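Local coordinates for ankyrin repeat domain-containing protein EMB506, chloroplastic (PDB 6JD6), which acts in the initial differentiation of proplastids during embryo development and is required for correct cotyledon and leaf margin development, at residues M128-L131 against I132-G135. Numbering follows the deposited sequence.
Sequences MDNL and IENG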
loop_
_atom_site.group_PDB
_atom_site.type_symbol
_atom_site.label_atom_id
_atom_site.label_comp_id
_atom_site.label_asym_id
_atom_site.label_seq_id
_atom_site.Cartn_x
_atom_site.Cartn_y
_atom_site.Cartn_z
ATOM N N MET A 128 -3.248 1.109 16.892
ATOM C CA MET A 128 -3.556 -0.241 16.426
ATOM C C MET A 128 -3.738 -1.181 17.609
ATOM O O MET A 128 -4.721 -1.920 17.676
ATOM C CB MET A 128 -2.446 -0.775 15.521
ATOM C CG MET A 128 -2.278 -0.008 14.228
ATOM S SD MET A 128 -0.982 -0.703 13.184
ATOM C CE MET A 128 -1.742 -2.243 12.696
ATOM N N ASP A 129 -2.784 -1.143 18.538
ATOM C CA ASP A 129 -2.844 -1.979 19.735
ATOM C C ASP A 129 -4.128 -1.749 20.527
ATOM O O ASP A 129 -4.735 -2.701 21.011
ATOM C CB ASP A 129 -1.619 -1.759 20.631
ATOM C CG ASP A 129 -0.356 -2.398 20.067
ATOM O OD1 ASP A 129 -0.462 -3.178 19.099
ATOM O OD2 ASP A 129 0.744 -2.128 20.597
ATOM N N ASN A 130 -4.541 -0.489 20.650
ATOM C CA ASN A 130 -5.782 -0.160 21.351
ATOM C C ASN A 130 -7.002 -0.812 20.705
ATOM O O ASN A 130 -7.880 -1.329 21.396
ATOM C CB ASN A 130 -5.981 1.356 21.437
ATOM C CG ASN A 130 -4.915 2.039 22.270
ATOM O OD1 ASN A 130 -4.156 1.386 22.989
ATOM N ND2 ASN A 130 -4.858 3.363 22.186
ATOM N N LEU A 131 -7.052 -0.783 19.378
ATOM C CA LEU A 131 -8.139 -1.421 18.641
ATOM C C LEU A 131 -8.146 -2.924 18.871
ATOM O O LEU A 131 -9.189 -3.515 19.148
ATOM C CB LEU A 131 -8.010 -1.139 17.146
ATOM C CG LEU A 131 -8.637 0.152 16.628
ATOM C CD1 LEU A 131 -8.321 0.318 15.157
ATOM C CD2 LEU A 131 -10.141 0.129 16.853
ATOM N N ILE A 132 -6.972 -3.534 18.746
ATOM C CA ILE A 132 -6.824 -4.976 18.901
ATOM C C ILE A 132 -7.147 -5.421 20.328
ATOM O O ILE A 132 -7.891 -6.382 20.532
ATOM C CB ILE A 132 -5.403 -5.431 18.506
ATOM C CG1 ILE A 132 -5.164 -5.164 17.016
ATOM C CG2 ILE A 132 -5.195 -6.908 18.826
ATOM C CD1 ILE A 132 -3.732 -5.364 16.576
ATOM N N GLU A 133 -6.599 -4.711 21.310
ATOM C CA GLU A 133 -6.834 -5.040 22.716
ATOM C C GLU A 133 -8.292 -4.846 23.136
ATOM O O GLU A 133 -8.746 -5.445 24.107
ATOM C CB GLU A 133 -5.899 -4.237 23.625
ATOM C CG GLU A 133 -4.437 -4.640 23.496
ATOM C CD GLU A 133 -3.491 -3.599 24.056
ATOM O OE1 GLU A 133 -3.973 -2.626 24.674
ATOM O OE2 GLU A 133 -2.263 -3.750 23.872
ATOM N N ASN A 134 -9.021 -4.013 22.401
ATOM C CA ASN A 134 -10.447 -3.823 22.653
ATOM C C ASN A 134 -11.332 -4.825 21.912
ATOM O O ASN A 134 -12.552 -4.679 21.886
ATOM C CB ASN A 134 -10.877 -2.390 22.325
ATOM C CG ASN A 134 -10.587 -1.423 23.455
ATOM O OD1 ASN A 134 -10.933 -1.677 24.611
ATOM N ND2 ASN A 134 -9.941 -0.310 23.131
ATOM N N GLY A 135 -10.716 -5.833 21.302
ATOM C CA GLY A 135 -11.473 -6.941 20.747
ATOM C C GLY A 135 -11.472 -7.122 19.239
ATOM O O GLY A 135 -12.019 -8.103 18.740
#
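The last turn of helix 125-133 keeps straight backbone bonds from I132 N to M128 O (3.0 Å) and from E133 N to D129 O (2.8 Å), then ends at N134, whose N makes only weak bonds to N130 O and L131 O. G135, with phi 114°, is the C-prime residue of a Schellman motif, completed by G135 N to I132 O and L136 N to L131 O. The side chain of N134 turns back on the helix: with CG beside its own backbone N (chi1 -83°), ND2 lies 2.9 Å from N130 O in a second weak bond to the same oxygen, strongly bent at 116°. I132 reaches back one turn to M128, setting CG1 against the oxygen end of the carbonyl, 3.3 Å from M128 O. E133 CG meets D129 O in the same way, at 3.2 Å, and its extended chain brings OE2 to 3.9 Å from D129 CB. The two carboxylates approach without touching, D129 OD2 and E133 OE2 being 4.7 Å apart. H163 of helix 158-166 holds D129 OD1 by a hydrogen bond, and OD2 has a weak, long ion pair with K167. M128 and L131 pack on helix 115-121, the partner helix of this first ankyrin repeat. The chemistry implies an ordered ending: straight bonds give way to weak ones, two of them at N130 O, and G135 N closes the turn, while the neighbouring acids would probably disfavour each other, a cost K167 may slightly ease.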